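Local coordinates for hypothetical protein (Bacteroides fragilis, PDB 4I17), which is of unknown function but, as a helical protein of TPR repeats, probably offers its stacked helices as a scaffold for binding a partner, at residues Q125-Q129 and A130-E134; G167-V170 and L171-T175; E215-Q218 and M219-V223. One frame throughout, in Å; residues are numbered along the deposited sequence. Where two conformers were deposited one is given.

Interaction 1 of 3, residues Q125-Q129 and A130-E134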
loop_
_atom_site.group_PDB
_atom_site.type_symbol
_atom_site.label_atom_id
_atom_site.label_comp_id
_atom_site.label_asym_id
_atom_site.label_seq_id
_atom_site.Cartn_x
_atom_site.Cartn_y
_atom_site.Cartn_z
ATOM N N GLN A 125 5.432 9.467 3.435
ATOM C CA GLN A 125 6.802 9.803 3.875
ATOM C C GLN A 125 7.507 10.648 2.823
ATOM O O GLN A 125 8.147 11.660 3.149
ATOM C CB GLN A 125 7.592 8.510 4.170
ATOM C CG GLN A 125 8.876 8.746 4.954
ATOM C CD GLN A 125 9.709 7.500 5.148
ATOM O OE1 GLN A 125 10.898 7.462 4.807
ATOM N NE2 GLN A 125 9.133 6.480 5.766
ATOM N N LYS A 126 7.346 10.264 1.553
ATOM C CA LYS A 126 7.937 10.962 0.412
ATOM C C LYS A 126 7.389 12.401 0.338
ATOM O O LYS A 126 8.181 13.335 0.222
ATOM C CB LYS A 126 7.641 10.162 -0.870
ATOM C CG LYS A 126 8.187 10.771 -2.156
ATOM C CD LYS A 126 7.553 10.126 -3.395
ATOM C CE LYS A 126 6.143 10.606 -3.687
ATOM N NZ LYS A 126 6.123 11.995 -4.219
ATOM N N PHE A 127 6.061 12.588 0.491
ATOM C CA PHE A 127 5.458 13.930 0.446
ATOM C C PHE A 127 5.803 14.753 1.686
ATOM O O PHE A 127 6.003 15.964 1.570
ATOM C CB PHE A 127 3.939 13.876 0.259
ATOM C CG PHE A 127 3.541 13.508 -1.157
ATOM C CD1 PHE A 127 3.729 14.404 -2.206
ATOM C CD2 PHE A 127 2.925 12.293 -1.429
ATOM C CE1 PHE A 127 3.351 14.069 -3.511
ATOM C CE2 PHE A 127 2.532 11.961 -2.735
ATOM C CZ PHE A 127 2.753 12.849 -3.768
ATOM N N GLN A 128 5.891 14.107 2.851
ATOM C CA GLN A 128 6.259 14.789 4.101
ATOM C C GLN A 128 7.702 15.331 3.996
ATOM O O GLN A 128 7.964 16.467 4.400
ATOM C CB GLN A 128 6.137 13.820 5.284
ATOM C CG GLN A 128 6.510 14.471 6.611
ATOM C CD GLN A 128 6.146 13.611 7.781
ATOM O OE1 GLN A 128 5.561 12.532 7.643
ATOM N NE2 GLN A 128 6.472 14.085 8.965
ATOM N N GLN A 129 8.621 14.523 3.431
ATOM C CA GLN A 129 10.022 14.911 3.247
ATOM C C GLN A 129 10.161 16.081 2.262
ATOM O O GLN A 129 11.058 16.912 2.442
ATOM C CB GLN A 129 10.854 13.715 2.794
ATOM C CG GLN A 129 11.196 12.766 3.950
ATOM C CD GLN A 129 11.650 11.387 3.518
ATOM O OE1 GLN A 129 11.900 11.104 2.334
ATOM N NE2 GLN A 129 11.774 10.487 4.487
ATOM N N ALA A 130 9.244 16.194 1.281
ATOM C CA ALA A 130 9.226 17.285 0.306
ATOM C C ALA A 130 8.383 18.494 0.787
ATOM O O ALA A 130 8.143 19.426 0.009
ATOM C CB ALA A 130 8.702 16.777 -1.030
ATOM N N GLY A 131 7.952 18.468 2.053
ATOM C CA GLY A 131 7.170 19.536 2.676
ATOM C C GLY A 131 5.741 19.704 2.188
ATOM O O GLY A 131 5.122 20.741 2.457
ATOM N N ASN A 132 5.184 18.685 1.483
ATOM C CA ASN A 132 3.801 18.761 1.005
ATOM C C ASN A 132 2.876 18.123 2.055
ATOM O O ASN A 132 2.563 16.925 1.963
ATOM C CB ASN A 132 3.641 18.119 -0.379
ATOM C CG ASN A 132 2.328 18.441 -1.041
ATOM O OD1 ASN A 132 1.286 18.602 -0.395
ATOM N ND2 ASN A 132 2.343 18.553 -2.355
ATOM N N ILE A 133 2.429 18.938 3.038
ATOM C CA ILE A 133 1.598 18.496 4.168
ATOM C C ILE A 133 0.248 17.914 3.708
ATOM O O ILE A 133 -0.141 16.864 4.216
ATOM C CB ILE A 133 1.379 19.618 5.233
ATOM C CG1 ILE A 133 2.700 20.321 5.664
ATOM C CG2 ILE A 133 0.576 19.115 6.454
ATOM C CD1 ILE A 133 3.848 19.409 6.175
ATOM N N GLU A 134 -0.469 18.589 2.791
ATOM C CA GLU A 134 -1.784 18.121 2.315
ATOM C C GLU A 134 -1.700 16.726 1.649
ATOM O O GLU A 134 -2.559 15.870 1.906
ATOM C CB GLU A 134 -2.383 19.147 1.311
ATOM C CG GLU A 134 -3.738 18.746 0.739
ATOM C CD GLU A 134 -4.397 19.739 -0.203
ATOM O OE1 GLU A 134 -3.761 20.125 -1.212
ATOM O OE2 GLU A 134 -5.573 20.094 0.043
#
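F127 and N132 meet where helix 110-129 ends and the chain turns into helix 133-143. The close-packed part is the backbone turn itself. N132 N donates to F127 O over 2.8 Å, a bond from i to i-5, while G131 N reaches Q128 O at 3.1 Å from above the carbonyl plane, 68° out of it. With G131, its C-prime residue, at a positive phi of 70°, the pair of bonds defines a Schellman motif. A130 N still bonds in helical fashion to K126 O (3.2 Å), although A130 is the first residue to leave helical backbone angles. F127 CG, anti to its carbonyl carbon, and N132 CG, anti to the backbone N, set the two side chains alongside each other, pointing the same way; N132 CB comes obliquely to F127 CD1 at 4.1 Å, and ring and amide planes stand 77° apart. K126 NZ lies 3.5 Å above one face of that ring, offset toward its rim. The exposed flank is looser: Q129 NE2 makes a weak bond to Q125 OE1 at 3.2 Å, one helical turn back. N132, as N-cap, uses OD1 to hold K135 N at the start of the next helix. F127 packs on K135, A136 and N139 of helix 133-143, Q128 OE1 bonds Y140 OH, and I133 rests against L162, F163 and N166 of helix 149-174.

Interaction 2 of 3, residues G167-V170 and L171-T175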
loop_
_atom_site.group_PDB
_atom_site.type_symbol
_atom_site.label_atom_id
_atom_site.label_comp_id
_atom_site.label_asym_id
_atom_site.label_seq_id
_atom_site.Cartn_x
_atom_site.Cartn_y
_atom_site.Cartn_z
ATOM N N GLY A 167 3.043 22.198 13.148
ATOM C CA GLY A 167 2.765 23.191 14.181
ATOM C C GLY A 167 4.054 23.793 14.740
ATOM O O GLY A 167 4.133 25.008 14.890
ATOM N N ALA A 168 5.088 22.968 14.993
ATOM C CA ALA A 168 6.392 23.446 15.511
ATOM C C ALA A 168 7.075 24.369 14.501
ATOM O O ALA A 168 7.645 25.396 14.894
ATOM C CB ALA A 168 7.301 22.266 15.819
ATOM N N ASP A 169 7.006 24.024 13.213
ATOM C CA ASP A 169 7.587 24.847 12.133
ATOM C C ASP A 169 6.879 26.211 12.068
ATOM O O ASP A 169 7.500 27.262 11.853
ATOM C CB ASP A 169 7.423 24.105 10.804
ATOM C CG ASP A 169 8.382 24.527 9.721
ATOM O OD1 ASP A 169 9.610 24.360 9.916
ATOM O OD2 ASP A 169 7.910 24.969 8.650
ATOM N N VAL A 170 5.554 26.192 12.236
ATOM C CA VAL A 170 4.777 27.446 12.179
ATOM C C VAL A 170 5.130 28.315 13.406
ATOM O O VAL A 170 5.360 29.530 13.267
ATOM C CB VAL A 170 3.256 27.148 12.082
ATOM C CG1 VAL A 170 2.441 28.411 12.340
ATOM C CG2 VAL A 170 2.915 26.579 10.701
ATOM N N LEU A 171 5.216 27.690 14.589
ATOM C CA LEU A 171 5.591 28.359 15.846
ATOM C C LEU A 171 7.009 28.957 15.736
ATOM O O LEU A 171 7.229 30.110 16.119
ATOM C CB LEU A 171 5.529 27.328 16.980
ATOM C CG LEU A 171 5.344 27.802 18.422
ATOM C CD1 LEU A 171 3.993 28.462 18.610
ATOM C CD2 LEU A 171 5.375 26.602 19.367
ATOM N N ARG A 172 7.944 28.205 15.143
ATOM C CA ARG A 172 9.319 28.647 14.898
ATOM C C ARG A 172 9.311 29.965 14.126
ATOM O O ARG A 172 9.924 30.926 14.574
ATOM C CB ARG A 172 10.079 27.579 14.105
ATOM C CG ARG A 172 11.444 28.005 13.586
ATOM C CD ARG A 172 12.154 26.915 12.782
ATOM N NE ARG A 172 11.409 26.410 11.621
ATOM C CZ ARG A 172 11.444 26.961 10.412
ATOM N NH1 ARG A 172 12.191 28.031 10.182
ATOM N NH2 ARG A 172 10.758 26.429 9.416
ATOM N N LYS A 173 8.597 30.007 12.991
ATOM C CA LYS A 173 8.546 31.195 12.127
ATOM C C LYS A 173 7.777 32.366 12.753
ATOM O O LYS A 173 7.960 33.506 12.322
ATOM C CB LYS A 173 7.937 30.835 10.764
ATOM C CG LYS A 173 8.874 30.016 9.875
ATOM C CD LYS A 173 8.084 29.136 8.901
ATOM C CE LYS A 173 8.179 29.589 7.471
ATOM N NZ LYS A 173 7.209 30.660 7.156
ATOM N N ALA A 174 6.952 32.110 13.770
ATOM C CA ALA A 174 6.148 33.158 14.400
ATOM C C ALA A 174 6.875 33.892 15.526
ATOM O O ALA A 174 6.479 35.003 15.867
ATOM C CB ALA A 174 4.854 32.567 14.940
ATOM N N THR A 175 7.883 33.276 16.154
ATOM C CA THR A 175 8.585 33.908 17.277
ATOM C C THR A 175 9.061 35.348 16.967
ATOM O O THR A 175 8.789 36.234 17.768
ATOM C CB THR A 175 9.764 33.017 17.715
ATOM O OG1 THR A 175 9.226 31.757 18.103
ATOM C CG2 THR A 175 10.582 33.632 18.845
#
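Both D169 and R172 carry CG opposite the backbone N (chi1 170° in R172), and a bend at chi3 of R172 (57°) then folds its guanidinium back to the carboxylate three residues earlier. The two side chains lie alongside each other and point the same way, with carboxylate and guanidinium planes 54° apart, so they do not meet as a flat, two-pronged pair. Instead a single oxygen, D169 OD1, takes the salt bridge: R172 NH2 approaches it nearly straight, at a modelled 2.4 Å whose exact length is doubtful, being unusually short and D169 having two conformers. R172 NE adds a weak bond to the same D169 OD1 at 3.2 Å. The backbone D169 O lies over one face of the guanidinium, and K173 CG sits 3.7 Å above its plane, offset toward the rim. Beneath these polar ends the i to i-4 pattern holds for L171 N to G167 O (2.9 Å) and R172 N to A168 O (2.8 Å). At A174 it loosens: A174 N bonds V170 O only weakly, and its i-3 bond to L171 O (3.1 Å) takes over. T175 OG1 reaches L171 O (3.3 Å) from the opposite face of the carbonyl plane. V170 turns to helix 182-209, packing on E188, K191 and A192, and A174 joins it against E188, which seats this last part of helix 149-174 on its successor.

Interaction 3 of 3, residues E215-Q218 and M219-V223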
loop_
_atom_site.group_PDB
_atom_site.type_symbol
_atom_site.label_atom_id
_atom_site.label_comp_id
_atom_site.label_asym_id
_atom_site.label_seq_id
_atom_site.Cartn_x
_atom_site.Cartn_y
_atom_site.Cartn_z
ATOM N N GLU A 215 5.760 5.180 23.397
ATOM C CA GLU A 215 6.333 6.377 22.770
ATOM C C GLU A 215 5.249 7.239 22.128
ATOM O O GLU A 215 5.411 8.440 22.064
ATOM C CB GLU A 215 7.385 5.995 21.715
ATOM C CG GLU A 215 8.694 5.541 22.349
ATOM C CD GLU A 215 9.672 4.761 21.490
ATOM O OE1 GLU A 215 9.796 5.066 20.280
ATOM O OE2 GLU A 215 10.382 3.896 22.055
ATOM N N ILE A 216 4.132 6.635 21.675
ATOM C CA ILE A 216 3.051 7.429 21.084
ATOM C C ILE A 216 2.402 8.284 22.166
ATOM O O ILE A 216 2.143 9.454 21.935
ATOM C CB ILE A 216 2.000 6.553 20.371
ATOM C CG1 ILE A 216 2.666 5.586 19.375
ATOM C CG2 ILE A 216 0.979 7.457 19.669
ATOM C CD1 ILE A 216 1.681 4.685 18.584
ATOM N N LYS A 217 2.204 7.715 23.358
ATOM C CA LYS A 217 1.620 8.454 24.485
ATOM C C LYS A 217 2.551 9.608 24.863
ATOM O O LYS A 217 2.101 10.737 25.106
ATOM C CB LYS A 217 1.377 7.488 25.672
ATOM C CG LYS A 217 0.717 8.122 26.900
ATOM C CD LYS A 217 -0.773 8.382 26.743
ATOM C CE LYS A 217 -1.249 9.309 27.844
ATOM N NZ LYS A 217 -2.707 9.555 27.765
ATOM N N GLN A 218 3.864 9.343 24.878
ATOM C CA GLN A 218 4.839 10.383 25.221
ATOM C C GLN A 218 4.787 11.511 24.198
ATOM O O GLN A 218 4.820 12.689 24.565
ATOM C CB GLN A 218 6.241 9.779 25.305
ATOM C CG GLN A 218 6.465 9.011 26.592
ATOM C CD GLN A 218 6.986 9.864 27.731
ATOM O OE1 GLN A 218 6.404 9.946 28.817
ATOM N NE2 GLN A 218 8.133 10.476 27.530
HETATM N N MSE A 219 4.674 11.180 22.920
HETATM C CA MSE A 219 4.613 12.266 21.949
HETATM C C MSE A 219 3.301 13.043 22.076
HETATM O O MSE A 219 3.330 14.272 21.964
HETATM C CB MSE A 219 4.816 11.785 20.518
HETATM C CG MSE A 219 4.560 12.907 19.537
HETATM SE SE MSE A 219 4.938 12.406 17.785
HETATM C CE MSE A 219 6.880 12.709 17.824
ATOM N N GLN A 220 2.181 12.373 22.382
ATOM C CA GLN A 220 0.919 13.101 22.559
ATOM C C GLN A 220 1.054 14.097 23.723
ATOM O O GLN A 220 0.562 15.235 23.633
ATOM C CB GLN A 220 -0.244 12.154 22.779
ATOM C CG GLN A 220 -1.582 12.874 22.622
ATOM C CD GLN A 220 -2.723 12.172 23.296
ATOM O OE1 GLN A 220 -2.554 11.434 24.261
ATOM N NE2 GLN A 220 -3.930 12.392 22.792
ATOM N N ASP A 221 1.760 13.690 24.797
ATOM C CA ASP A 221 2.001 14.584 25.939
ATOM C C ASP A 221 2.808 15.798 25.511
ATOM O O ASP A 221 2.516 16.908 25.958
ATOM C CB ASP A 221 2.750 13.844 27.063
ATOM C CG ASP A 221 1.986 12.728 27.754
ATOM O OD1 ASP A 221 0.739 12.722 27.679
ATOM O OD2 ASP A 221 2.636 11.882 28.405
ATOM N N GLN A 222 3.817 15.605 24.620
ATOM C CA GLN A 222 4.630 16.726 24.124
ATOM C C GLN A 222 3.744 17.689 23.330
ATOM O O GLN A 222 3.892 18.891 23.484
ATOM C CB GLN A 222 5.809 16.250 23.241
ATOM C CG GLN A 222 6.765 15.191 23.827
ATOM C CD GLN A 222 7.014 15.280 25.311
ATOM O OE1 GLN A 222 7.515 16.284 25.801
ATOM N NE2 GLN A 222 6.686 14.207 26.055
ATOM N N VAL A 223 2.836 17.162 22.489
ATOM C CA VAL A 223 1.940 18.031 21.709
ATOM C C VAL A 223 1.003 18.792 22.665
ATOM O O VAL A 223 0.867 20.013 22.533
ATOM C CB VAL A 223 1.152 17.326 20.581
ATOM C CG1 VAL A 223 0.505 18.381 19.667
ATOM C CG2 VAL A 223 2.056 16.424 19.752
HETATM O O HOH W 1 -4.149 9.424 25.184
HETATM O O HOH W 2 5.306 13.067 28.986
#
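Q222 reaches back one helical turn to Q218 and donates twice to Q218 O; the bonds here fall into three kinds. Among backbone bonds, M219 N to E215 O, Q220 N to I216 O and D221 N to K217 O each follow the i to i-4 pattern of an alpha helix at 3.0 Å. Within the helix the side-chain-to-backbone bond is Q222 NE2 to Q218 O at 2.8 Å, 38° out of the carbonyl plane, whereas Q222 N reaches the same oxygen at 3.1 Å from the opposite face. The fold of Q222 at chi2 (-34°) curls its amide back over the preceding turn. A second bond of this kind, Q220 NE2 to V200 O, leads to helix 182-209. Water-mediated links form the third kind. One water accepts from K217 NZ at 3.0 Å and donates to Q220 OE1 at 2.7 Å, bridging side chains that cross at a slant; another donates to D221 OD2 at 3.0 Å. K217 NZ and D221 OD1, oppositely charged, stay 4.7 Å apart. Apolar packing completes the list: I216 lies on T153 and Y157 of helix 149-174 and on A206 and V207 of helix 182-209; M219, a selenomethionine modelled in two conformers, lies on V161 in the one given. Helix 214-224 thus packs on two earlier helices, consistent with the C-terminal end of a TPR-type helical stack.

Overall arrangement
Reading from the N terminus, interaction 1 comes first and marks the turn between helix 110-129 and helix 133-143. Interaction 2 follows within the late part of helix 149-174, the next helix along, and interaction 3 lies within the final helix, 214-224. All three are local: none closes a long loop, and they run in series without nesting or crossing. Their centres are about 17 Å (1 and 2), about 22 Å (1 and 3) and about 19 Å (2 and 3) apart, and no two touch. Helix 149-174 ties them together, carrying interaction 2 and receiving side chains from the other two; helix 182-209 meets interactions 2 and 3.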